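Local coordinates for putative phenazine biosynthesis PhzC/PhzF protein (Clostridium difficile, PDB 4DUN), which probably acts as an isomerase of the PhzF family, whose members share the two-domain fold of diaminopimelate epimerase, at residues R190-C193 against S198-P201; Y142-L147 against H207-P212; P128-L133 against T171-I176; A75-A80 against N110-I115; L60-F63 against E68-L71. All coordinates share one frame; numbering follows the deposited sequence. Where two conformers were deposited one is given.

Contact 1: R190-C193 against S198-P201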
# COMPACT_ATOMS: atom_id res chain seq x y z
N ARG A 190 11.86 18.38 4.09
CA ARG A 190 11.60 17.01 3.67
C ARG A 190 12.07 16.13 4.83
O ARG A 190 13.06 16.46 5.49
CB ARG A 190 12.26 16.64 2.34
CG ARG A 190 11.60 17.33 1.14
CD ARG A 190 12.42 17.15 -0.10
NE ARG A 190 12.37 15.77 -0.58
CZ ARG A 190 13.21 15.25 -1.46
NH1 ARG A 190 14.20 15.98 -1.97
NH2 ARG A 190 13.08 13.98 -1.83
N TYR A 191 11.32 15.07 5.11
CA TYR A 191 11.60 14.20 6.24
C TYR A 191 11.79 12.77 5.74
O TYR A 191 10.91 12.22 5.09
CB TYR A 191 10.44 14.29 7.26
CG TYR A 191 10.67 13.55 8.56
CD1 TYR A 191 10.44 12.18 8.65
CD2 TYR A 191 10.97 14.24 9.73
CE1 TYR A 191 10.62 11.50 9.86
CE2 TYR A 191 11.15 13.57 10.94
CZ TYR A 191 10.98 12.20 11.00
OH TYR A 191 11.15 11.53 12.19
N PHE A 192 12.93 12.16 6.07
CA PHE A 192 13.27 10.81 5.63
C PHE A 192 13.29 9.82 6.80
O PHE A 192 13.87 10.11 7.86
CB PHE A 192 14.64 10.81 4.90
CG PHE A 192 14.63 11.78 3.73
CD1 PHE A 192 13.98 11.47 2.54
CD2 PHE A 192 15.24 13.03 3.85
CE1 PHE A 192 13.93 12.39 1.49
CE2 PHE A 192 15.18 13.96 2.80
CZ PHE A 192 14.53 13.62 1.62
N CYS A 193 12.64 8.66 6.58
CA CYS A 193 12.51 7.55 7.52
C CYS A 193 13.41 6.40 7.04
O CYS A 193 12.96 5.58 6.22
CB CYS A 193 11.05 7.12 7.65
SG CYS A 193 9.90 8.50 7.87
N SER A 198 11.60 5.14 3.30
CA SER A 198 10.61 6.02 2.69
C SER A 198 10.75 7.45 3.13
O SER A 198 11.35 7.75 4.18
CB SER A 198 9.20 5.52 3.04
OG SER A 198 8.99 5.56 4.44
N GLU A 199 10.18 8.34 2.33
CA GLU A 199 10.11 9.76 2.64
C GLU A 199 8.71 10.04 3.18
O GLU A 199 7.72 9.68 2.56
CB GLU A 199 10.42 10.61 1.40
CG GLU A 199 10.14 12.08 1.65
CD GLU A 199 10.47 12.99 0.49
OE1 GLU A 199 10.83 12.50 -0.60
OE2 GLU A 199 10.34 14.22 0.67
N ASP A 200 8.63 10.66 4.35
CA ASP A 200 7.32 10.94 4.96
C ASP A 200 6.62 12.06 4.16
O ASP A 200 7.22 13.11 3.94
CB ASP A 200 7.55 11.38 6.40
CG ASP A 200 6.37 11.22 7.33
OD1 ASP A 200 5.40 10.49 6.96
OD2 ASP A 200 6.43 11.76 8.44
N PRO A 201 5.37 11.85 3.68
CA PRO A 201 4.68 12.90 2.90
C PRO A 201 4.56 14.23 3.67
O PRO A 201 4.88 15.28 3.11
CB PRO A 201 3.31 12.28 2.61
CG PRO A 201 3.61 10.78 2.59
CD PRO A 201 4.54 10.63 3.76
O HOH W 1 9.26 14.82 3.17
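Glu199, on the short second strand of an antiparallel hairpin, runs beside Phe192 to the side of Arg190 and holds it in a salt bridge. With CG anti to the backbone N (chi1 171°) and the rest of the chain extended, its carboxylate arrives alongside the arginine. Arg190 NE lies 2.8 Å from Glu199 OE2 and Arg190 NH2 lies 3.0 Å from Glu199 OE1, both bonds almost straight. The oxygens sit in the guanidinium plane, yet the two flat groups are turned 38° apart, so the nitrogens meet the carboxylate from above its plane. Phe192 flanks the pair: its CD1 is 3.8 Å from Glu199 CB, and its CZ lies over one guanidinium face, offset toward the rim. A water joins Glu199 OE2 to Tyr191 N and Asp200 O.

Farther along the hairpin, Cys193 and Ser198 form a hydrogen-bonded pair, with Cys193 N 2.9 Å from Ser198 O. The slender Cys193 side chain shares a face with Asp200, its SG 4.0 Å from Asp200 CB. Asp200 CB also packs 3.7 Å from Tyr191 CD1, while the polar ends of both residues turn to other partners: Asp200 to Thr203 and Asn20, the Tyr191 hydroxyl to Asp146. The Asp200 side chain lies about 6 Å from that of Glu47, the predicted active-site residue.

With Arg190 NH1 bonded to the carbonyls of Val157 and Tyr160, every guanidinium nitrogen has a partner; the salt bridge ties the two strands together and probably keeps Glu199 ionised.

Contact 2: Y142-L147 against H207-P212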
# COMPACT_ATOMS: atom_id res chain seq x y z
N TYR A 142 21.70 20.76 13.15
CA TYR A 142 21.02 20.88 14.45
C TYR A 142 20.53 19.50 14.90
O TYR A 142 20.36 18.59 14.07
CB TYR A 142 19.87 21.90 14.41
CG TYR A 142 20.36 23.32 14.36
CD1 TYR A 142 20.83 23.88 13.17
CD2 TYR A 142 20.37 24.12 15.51
CE1 TYR A 142 21.34 25.18 13.13
CE2 TYR A 142 20.85 25.43 15.47
CZ TYR A 142 21.33 25.95 14.29
OH TYR A 142 21.80 27.24 14.25
N SER A 143 20.36 19.34 16.21
CA SER A 143 20.02 18.03 16.75
C SER A 143 18.88 18.08 17.73
O SER A 143 18.80 18.98 18.56
CB SER A 143 21.25 17.43 17.42
OG SER A 143 21.03 16.15 17.99
N SER A 144 17.99 17.07 17.64
CA SER A 144 16.85 16.83 18.54
C SER A 144 16.51 15.34 18.41
O SER A 144 17.44 14.54 18.28
CB SER A 144 15.67 17.74 18.18
OG SER A 144 14.57 17.58 19.07
N ARG A 145 15.22 14.95 18.42
CA ARG A 145 14.81 13.55 18.21
C ARG A 145 15.33 13.13 16.81
O ARG A 145 15.87 12.04 16.62
CB ARG A 145 13.28 13.43 18.30
CG ARG A 145 12.76 12.02 18.02
CD ARG A 145 11.28 12.02 17.67
NE ARG A 145 11.02 12.67 16.39
CZ ARG A 145 9.80 12.93 15.92
NH1 ARG A 145 9.64 13.53 14.76
NH2 ARG A 145 8.73 12.57 16.62
N ASP A 146 15.23 14.08 15.87
CA ASP A 146 15.67 13.96 14.48
C ASP A 146 16.92 14.80 14.22
O ASP A 146 17.22 15.75 14.97
CB ASP A 146 14.54 14.44 13.54
CG ASP A 146 13.20 13.78 13.77
OD1 ASP A 146 13.13 12.54 13.68
OD2 ASP A 146 12.23 14.50 14.08
N LEU A 147 17.64 14.46 13.14
CA LEU A 147 18.80 15.23 12.70
C LEU A 147 18.29 16.29 11.73
O LEU A 147 17.49 15.97 10.84
CB LEU A 147 19.84 14.32 12.02
CG LEU A 147 21.11 15.00 11.50
CD1 LEU A 147 21.96 15.58 12.65
CD2 LEU A 147 21.96 14.00 10.70
N HIS A 207 7.93 19.87 13.08
CA HIS A 207 7.65 21.30 13.24
C HIS A 207 7.79 21.75 14.71
O HIS A 207 7.94 22.95 14.95
CB HIS A 207 6.31 21.69 12.58
CG HIS A 207 6.40 21.57 11.09
ND1 HIS A 207 6.28 20.34 10.46
CD2 HIS A 207 6.75 22.50 10.16
CE1 HIS A 207 6.52 20.57 9.17
NE2 HIS A 207 6.77 21.86 8.94
N CYS A 208 7.91 20.80 15.68
CA CYS A 208 8.27 21.14 17.07
C CYS A 208 9.64 21.81 17.11
O CYS A 208 9.87 22.66 17.96
CB CYS A 208 8.26 19.89 17.94
SG CYS A 208 6.62 19.19 18.15
N ASN A 209 10.55 21.39 16.22
CA ASN A 209 11.89 21.96 16.09
C ASN A 209 11.94 23.05 15.05
O ASN A 209 12.63 24.05 15.25
CB ASN A 209 12.92 20.90 15.67
CG ASN A 209 12.97 19.62 16.47
OD1 ASN A 209 13.09 18.55 15.88
ND2 ASN A 209 12.97 19.69 17.80
N LEU A 210 11.31 22.83 13.88
CA LEU A 210 11.43 23.75 12.76
C LEU A 210 10.81 25.10 13.06
O LEU A 210 11.38 26.12 12.66
CB LEU A 210 10.83 23.15 11.46
CG LEU A 210 11.57 21.92 10.89
CD1 LEU A 210 10.77 21.30 9.74
CD2 LEU A 210 13.03 22.28 10.42
N ILE A 211 9.68 25.12 13.79
CA ILE A 211 8.98 26.37 14.12
C ILE A 211 9.89 27.27 15.01
O ILE A 211 10.14 28.39 14.57
CB ILE A 211 7.58 26.15 14.73
CG1 ILE A 211 6.62 25.53 13.66
CG2 ILE A 211 7.03 27.46 15.32
CD1 ILE A 211 5.27 25.04 14.24
N PRO A 212 10.39 26.85 16.21
CA PRO A 212 11.25 27.78 16.99
C PRO A 212 12.50 28.16 16.21
O PRO A 212 12.93 29.32 16.28
CB PRO A 212 11.61 26.98 18.26
CG PRO A 212 11.36 25.54 17.90
CD PRO A 212 10.19 25.59 16.95
O HOH W 2 12.77 16.05 16.14
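Ser144 and Asn209 bring the turn after strand 140-143 up to the first turn of helix 207-218, their CA atoms 7.5 Å apart, which leaves room for two short polar side chains between the backbones. Both CA-CB bonds point toward the opposite segment. Ser144 OG stands opposite its own backbone N (chi1 -177°), which carries it over to the amide, and Asn209 ND2 lies 2.9 Å from it in a weak hydrogen bond bent to 140° at the hydrogen. Because the serine was modelled in two conformers, this weak bond is doubtful. A steadier partner for the same nitrogen is the carbonyl of Ile119.

The other end of the amide works through water. One water donates to Asn209 OD1 and, at 2.6 Å, to Asp146 OD2, and accepts from Asp146 N. An asparagine suits this place because it donates at one end and accepts at the other.

Asp146 is itself held from the side by its neighbour. Arg145 NE and NH1 both converge on Asp146 OD2, with NH1 at 2.8 Å on the syn lone pair and NE meeting the oxygen from above the carboxylate plane. Arg145 NH1 also bonds Ser205. Helix and turn are therefore joined by a relay of amide, water and carboxylate, with little apolar surface, and the buried amide of Asn209 is satisfied at both ends even without the serine bond.

Contact 3: P128-L133 against T171-I176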
# COMPACT_ATOMS: atom_id res chain seq x y z
N PRO A 128 33.66 13.31 11.10
CA PRO A 128 33.93 13.08 9.66
C PRO A 128 33.13 11.91 9.06
O PRO A 128 32.69 12.04 7.91
CB PRO A 128 35.44 12.81 9.63
CG PRO A 128 35.97 13.57 10.80
CD PRO A 128 34.93 13.40 11.87
N GLN A 129 32.90 10.82 9.83
CA GLN A 129 32.13 9.64 9.38
C GLN A 129 30.65 9.98 9.18
O GLN A 129 30.06 9.56 8.19
CB GLN A 129 32.27 8.47 10.36
CG GLN A 129 33.51 7.62 10.12
CD GLN A 129 33.72 6.60 11.21
OE1 GLN A 129 34.15 6.93 12.32
NE2 GLN A 129 33.43 5.34 10.91
N GLN A 130 30.05 10.73 10.14
CA GLN A 130 28.65 11.16 10.06
C GLN A 130 28.44 12.11 8.89
O GLN A 130 27.43 12.00 8.20
CB GLN A 130 28.18 11.81 11.37
CG GLN A 130 27.86 10.81 12.48
CD GLN A 130 27.68 11.46 13.82
OE1 GLN A 130 28.27 12.52 14.12
NE2 GLN A 130 26.88 10.83 14.67
N ALA A 131 29.42 13.02 8.64
CA ALA A 131 29.37 13.99 7.53
C ALA A 131 29.35 13.28 6.17
O ALA A 131 28.84 13.85 5.20
CB ALA A 131 30.55 14.94 7.61
N ASN A 132 29.94 12.07 6.09
CA ASN A 132 29.96 11.27 4.87
C ASN A 132 28.65 10.46 4.73
O ASN A 132 28.37 9.98 3.63
CB ASN A 132 31.18 10.35 4.84
CG ASN A 132 32.49 11.08 4.54
OD1 ASN A 132 32.51 12.23 4.07
ND2 ASN A 132 33.61 10.40 4.77
N LEU A 133 27.85 10.31 5.80
CA LEU A 133 26.61 9.54 5.72
C LEU A 133 25.38 10.39 5.33
O LEU A 133 24.39 9.82 4.87
CB LEU A 133 26.30 8.83 7.06
CG LEU A 133 27.34 7.81 7.56
CD1 LEU A 133 27.08 7.45 9.01
CD2 LEU A 133 27.41 6.57 6.66
N THR A 171 22.39 6.26 13.52
CA THR A 171 21.59 5.65 14.60
C THR A 171 21.25 6.59 15.77
O THR A 171 20.37 6.25 16.57
CB THR A 171 22.32 4.41 15.14
OG1 THR A 171 23.66 4.75 15.51
CG2 THR A 171 22.32 3.24 14.15
N ASP A 172 21.91 7.75 15.89
CA ASP A 172 21.64 8.71 16.97
C ASP A 172 20.30 9.44 16.81
O ASP A 172 19.84 10.04 17.78
CB ASP A 172 22.78 9.75 17.05
CG ASP A 172 23.76 9.56 18.19
OD1 ASP A 172 23.76 8.47 18.81
OD2 ASP A 172 24.55 10.50 18.44
N TRP A 173 19.66 9.38 15.62
CA TRP A 173 18.42 10.11 15.34
C TRP A 173 17.32 9.21 14.74
O TRP A 173 17.63 8.19 14.12
CB TRP A 173 18.71 11.29 14.39
CG TRP A 173 19.69 12.26 14.99
CD1 TRP A 173 19.42 13.21 15.92
CD2 TRP A 173 21.12 12.24 14.83
NE1 TRP A 173 20.59 13.84 16.31
CE2 TRP A 173 21.65 13.25 15.67
CE3 TRP A 173 22.01 11.50 14.03
CZ2 TRP A 173 23.02 13.52 15.74
CZ3 TRP A 173 23.36 11.77 14.10
CH2 TRP A 173 23.86 12.78 14.94
N LEU A 174 16.03 9.58 14.96
CA LEU A 174 14.89 8.82 14.45
C LEU A 174 14.74 9.04 12.94
O LEU A 174 14.70 8.08 12.16
CB LEU A 174 13.58 9.18 15.19
CG LEU A 174 12.27 8.53 14.64
CD1 LEU A 174 12.26 7.02 14.83
CD2 LEU A 174 11.04 9.13 15.29
N GLY A 175 14.63 10.29 12.55
CA GLY A 175 14.48 10.71 11.17
C GLY A 175 15.52 11.73 10.77
O GLY A 175 16.21 12.30 11.63
N ILE A 176 15.64 11.95 9.47
CA ILE A 176 16.59 12.92 8.90
C ILE A 176 15.77 14.00 8.22
O ILE A 176 15.02 13.71 7.28
CB ILE A 176 17.61 12.25 7.92
CG1 ILE A 176 18.28 10.97 8.51
CG2 ILE A 176 18.62 13.27 7.38
CD1 ILE A 176 19.11 11.14 9.84
O HOH W 3 26.17 12.58 17.36
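A water donates to Asp172 OD2 at 2.8 Å and accepts a longer bond, 3.3 Å, from Gln130 NE2, bridging the loop 171-176 to the short helix 128-133. Directly, the two polar groups stay apart: Gln130 NE2 and Asp172 OD2 are 4.4 Å from each other, and the water makes up the difference.

The direct contact is between the glutamine amide and the indole of Trp173. Gln130 NE2 comes 3.6 Å from Trp173 CH2 and 3.7 Å from CZ3, meeting the outer end of the six-membered ring obliquely. The two side chains cross at about a right angle, and their planes are 47° apart. With CG of Gln130 anti to the carbonyl carbon (chi1 -78°), the extended chain carries the amide from the helix to the indole. Its OE1 accepts from the backbone N of Ser127, a bond that fixes the turn of the amide and leaves NE2 facing the loop.

Trp173 is held independently of the glutamine. Its NE1 bonds Ser143 OG, and Asp172 CB lies 3.5 Å above one ring face, near the rim. Leu147 and Ile124 also touch the side chain, so the indole is fixed by several neighbours of its own.

A bond from a side chain in the first turn back to the backbone N just before the helix resembles one half of a capping box, and here the same glutamine links a short surface helix to the loop leading into strand 176-181.

Contact 4: A75-A80 against N110-I115; sequences ATLAAA and NLYEMI
Leu77 of helix 73-87 drops its branched end against Tyr112 and Met114 of strand 111-117, part of the arrangement in which curved strands wrap a central helix, as in each domain of the diaminopimelate epimerase fold. The axes of the two short segments pass 9.1 Å apart at 132°, a distance bridged by one layer of side chains.

Tyr112 and Met114, two residues apart, both point their CB atoms at the helix and leave a shallow hollow between them. Leu77 is the bump that enters it. Its CG rests 3.7 Å from Tyr112 CB, while its CD1 reaches 4.2 Å from Met114 CE. CG stands anti to the backbone N (chi1 -170°), which throws the leucine out to the side of the helix, so it crosses the tyrosine at about a right angle. Methionine suits its place because its flexible thioether can curl inward to meet the leucine methyl.

One turn on, the helix presents the opposite relief. Ala80 has only a methyl, and the hollow above it takes the broad tyrosine ring, which Tyr81, Ser84 and Asn85 also touch farther along the helix. Elsewhere on the helix, Ala78 lets Val9 and Ser11 of strand 4-11 approach, and Leu77 also meets Ala251 of strand 244-259.

Tyr112 CD1 lies 4.0 Å from Ala80 CB, and the next ring atom, Tyr112 CE1, lies 3.9 Å from Ala80 O.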
# COMPACT_ATOMS: atom_id res chain seq x y z
N ALA A 75 -2.22 11.16 11.14
CA ALA A 75 -3.45 10.34 11.05
C ALA A 75 -4.47 10.81 12.08
O ALA A 75 -5.67 10.62 11.85
CB ALA A 75 -3.15 8.86 11.24
N THR A 76 -4.01 11.46 13.18
CA THR A 76 -4.91 12.01 14.19
C THR A 76 -5.72 13.17 13.56
O THR A 76 -6.92 13.28 13.83
CB THR A 76 -4.16 12.44 15.45
OG1 THR A 76 -3.51 11.27 15.98
CG2 THR A 76 -5.09 13.02 16.54
N LEU A 77 -5.07 14.01 12.73
CA LEU A 77 -5.75 15.10 12.02
C LEU A 77 -6.86 14.48 11.12
O LEU A 77 -8.00 14.95 11.15
CB LEU A 77 -4.73 15.91 11.19
CG LEU A 77 -5.22 17.23 10.57
CD1 LEU A 77 -4.06 18.20 10.36
CD2 LEU A 77 -5.87 16.99 9.20
N ALA A 78 -6.52 13.40 10.36
CA ALA A 78 -7.50 12.71 9.51
C ALA A 78 -8.70 12.21 10.35
O ALA A 78 -9.85 12.36 9.92
CB ALA A 78 -6.85 11.55 8.77
N ALA A 79 -8.44 11.59 11.51
CA ALA A 79 -9.51 11.08 12.39
C ALA A 79 -10.42 12.25 12.88
O ALA A 79 -11.63 12.10 12.89
CB ALA A 79 -8.91 10.35 13.59
N ALA A 80 -9.83 13.41 13.25
CA ALA A 80 -10.59 14.57 13.70
C ALA A 80 -11.46 15.09 12.55
O ALA A 80 -12.62 15.43 12.78
CB ALA A 80 -9.66 15.67 14.20
N ASN A 110 -12.05 25.18 8.40
CA ASN A 110 -11.73 23.85 7.85
C ASN A 110 -10.27 23.48 8.15
O ASN A 110 -9.72 22.51 7.58
CB ASN A 110 -12.07 23.77 6.35
CG ASN A 110 -13.55 23.67 6.14
OD1 ASN A 110 -14.26 23.02 6.90
ND2 ASN A 110 -14.06 24.33 5.11
N LEU A 111 -9.67 24.18 9.10
CA LEU A 111 -8.30 23.90 9.52
C LEU A 111 -8.35 23.10 10.82
O LEU A 111 -9.15 23.39 11.69
CB LEU A 111 -7.52 25.19 9.78
CG LEU A 111 -6.93 25.92 8.59
CD1 LEU A 111 -6.55 27.34 8.96
CD2 LEU A 111 -5.74 25.16 8.02
N TYR A 112 -7.48 22.10 10.94
CA TYR A 112 -7.44 21.29 12.16
C TYR A 112 -6.16 21.63 12.90
O TYR A 112 -5.08 21.52 12.36
CB TYR A 112 -7.57 19.81 11.82
CG TYR A 112 -8.96 19.53 11.31
CD1 TYR A 112 -9.96 19.12 12.17
CD2 TYR A 112 -9.27 19.74 9.98
CE1 TYR A 112 -11.23 18.91 11.71
CE2 TYR A 112 -10.54 19.52 9.51
CZ TYR A 112 -11.52 19.10 10.38
OH TYR A 112 -12.79 18.89 9.92
N GLU A 113 -6.32 22.07 14.15
CA GLU A 113 -5.21 22.53 14.97
C GLU A 113 -4.73 21.58 16.06
O GLU A 113 -5.53 21.01 16.80
CB GLU A 113 -5.59 23.86 15.65
CG GLU A 113 -6.17 24.90 14.71
CD GLU A 113 -6.57 26.18 15.42
OE1 GLU A 113 -6.93 26.10 16.61
OE2 GLU A 113 -6.54 27.24 14.79
N MET A 114 -3.41 21.43 16.14
CA MET A 114 -2.81 20.57 17.17
C MET A 114 -1.69 21.34 17.86
O MET A 114 -0.85 21.96 17.20
CB MET A 114 -2.29 19.25 16.56
CG MET A 114 -3.36 18.50 15.76
SD MET A 114 -2.82 16.95 14.96
CE MET A 114 -1.66 17.55 13.77
N ILE A 115 -1.70 21.31 19.19
CA ILE A 115 -0.73 22.05 20.00
C ILE A 115 0.31 21.08 20.51
O ILE A 115 -0.02 20.07 21.14
CB ILE A 115 -1.43 22.86 21.13
CG1 ILE A 115 -2.33 23.96 20.52
CG2 ILE A 115 -0.37 23.48 22.10
CD1 ILE A 115 -3.25 24.71 21.51

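Contact 5: L60-F63 against E68-L71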
# COMPACT_ATOMS: atom_id res chain seq x y z
N LEU A 60 -8.62 6.20 20.45
CA LEU A 60 -7.97 6.24 19.13
C LEU A 60 -6.71 5.41 19.14
O LEU A 60 -5.85 5.62 20.00
CB LEU A 60 -7.67 7.71 18.73
CG LEU A 60 -6.79 7.98 17.46
CD1 LEU A 60 -7.47 7.45 16.17
CD2 LEU A 60 -6.42 9.47 17.33
N ARG A 61 -6.64 4.46 18.21
CA ARG A 61 -5.44 3.69 17.92
C ARG A 61 -5.02 3.81 16.44
O ARG A 61 -5.82 4.07 15.62
CB ARG A 61 -5.59 2.21 18.29
CG ARG A 61 -5.95 1.94 19.73
CD ARG A 61 -6.21 0.44 19.98
NE ARG A 61 -6.65 0.10 21.33
CZ ARG A 61 -5.86 -0.43 22.25
NH1 ARG A 61 -4.61 -0.67 21.98
NH2 ARG A 61 -6.31 -0.74 23.44
N TRP A 62 -3.76 3.61 16.18
CA TRP A 62 -3.23 3.63 14.85
C TRP A 62 -2.39 2.40 14.59
O TRP A 62 -1.62 1.99 15.40
CB TRP A 62 -2.35 4.85 14.58
CG TRP A 62 -2.76 6.15 15.18
CD1 TRP A 62 -3.48 7.13 14.59
CD2 TRP A 62 -2.44 6.62 16.47
NE1 TRP A 62 -3.62 8.16 15.41
CE2 TRP A 62 -3.02 7.88 16.60
CE3 TRP A 62 -1.74 6.09 17.54
CZ2 TRP A 62 -2.90 8.62 17.72
CZ3 TRP A 62 -1.65 6.82 18.66
CH2 TRP A 62 -2.22 8.07 18.75
N PHE A 63 -2.54 1.87 13.38
CA PHE A 63 -1.80 0.71 12.94
C PHE A 63 -1.20 0.96 11.58
O PHE A 63 -1.90 1.42 10.68
CB PHE A 63 -2.74 -0.50 12.84
CG PHE A 63 -3.17 -1.09 14.15
CD1 PHE A 63 -4.15 -0.47 14.92
CD2 PHE A 63 -2.64 -2.30 14.59
CE1 PHE A 63 -4.57 -1.04 16.13
CE2 PHE A 63 -3.08 -2.87 15.79
CZ PHE A 63 -4.03 -2.23 16.55
N GLU A 68 1.00 -1.97 15.56
CA GLU A 68 0.34 -0.87 16.24
C GLU A 68 1.41 0.15 16.65
O GLU A 68 2.52 -0.25 17.00
CB GLU A 68 -0.41 -1.38 17.46
CG GLU A 68 -1.26 -0.28 18.09
CD GLU A 68 -2.06 -0.64 19.32
OE1 GLU A 68 -2.03 -1.82 19.74
OE2 GLU A 68 -2.78 0.25 19.82
N ILE A 69 1.11 1.45 16.55
CA ILE A 69 2.07 2.50 16.90
C ILE A 69 1.47 3.32 18.03
O ILE A 69 0.25 3.26 18.25
CB ILE A 69 2.53 3.33 15.68
CG1 ILE A 69 1.33 4.02 14.98
CG2 ILE A 69 3.37 2.46 14.73
CD1 ILE A 69 1.70 5.02 13.90
N ASP A 70 2.31 4.09 18.74
CA ASP A 70 1.84 4.83 19.92
C ASP A 70 1.56 6.31 19.71
O ASP A 70 1.04 6.97 20.62
CB ASP A 70 2.86 4.66 21.06
CG ASP A 70 2.99 3.23 21.53
OD1 ASP A 70 2.00 2.46 21.40
OD2 ASP A 70 4.09 2.85 21.98
N LEU A 71 1.91 6.85 18.54
CA LEU A 71 1.65 8.25 18.24
C LEU A 71 1.63 8.44 16.75
O LEU A 71 2.45 7.85 16.04
CB LEU A 71 2.72 9.16 18.88
CG LEU A 71 2.34 10.63 19.12
CD1 LEU A 71 1.21 10.77 20.15
CD2 LEU A 71 3.53 11.41 19.64
O HOH W 4 -1.98 -2.24 22.35
O HOH W 5 -2.35 2.87 18.88
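The beta hairpin of strands 57-63 and 68-69 sets Phe63 against Glu68 as an antiparallel non-hydrogen-bonded pair, with their side chains on one face and those of Trp62 and Ile69 on the other. Glu68 lies across the Phe63 ring: its CB is over the face, 3.8 Å from the ring centroid in a CH-pi contact, and its carboxylate is turned only 15° from the ring plane. CG opposite the backbone N (chi1 -172°) and an extended chain lay its methylenes across the ring on the way to Arg61, which is why a glutamate suits the place.

There Arg61 NH1 meets Glu68 OE2 at 3.0 Å, on the syn lone pair and close to the guanidinium plane. Gln99 NE2 and a water grip the same oxygen, and that water also donates to Ile69 O and accepts from Trp62 N, linking the two strands. A second water donates to Glu68 OE1 and accepts a weak bond from Arg61 NH1.

Ile69 N bonds Trp62 O at 3.0 Å, and Ile69 CG1 packs 3.8 Å from Trp62 CB. The indole lies between Leu60, whose CG is 3.4 Å above one face, and the backbone of Leu71 on the opposite face, both toward the rim.

Ile69 touches Glu47, the predicted active-site residue, and Asp70 OD1 bonds a buffer molecule. The hairpin probably lines the cleft, consistent with the interdomain active site of PhzF enzymes.

Contacts 1 and 5 are hairpins that probably line the pocket, their centres 19 Å apart and nearest atoms about 9 Å apart. Both come close to the predicted active-site Glu47, whose side chain is about 6 Å from that of Asp200 and 4 Å from that of Ile69, and both touch the same kind of buffer molecule; nickel lies about 4 Å from the side chain of Asp200. Contact 4 touches contact 5 through a weak bond, Trp62 NE1 to Thr76 OG1 at 3.2 Å. Behind contact 1 stand contacts 2 and 3: Tyr191 OH lies 2.7 Å from Asp146 OD1, and Phe192 N lies 2.9 Å from Ile176 O. Contact 3, 31 Å from contact 4 between centres, marks the far surface.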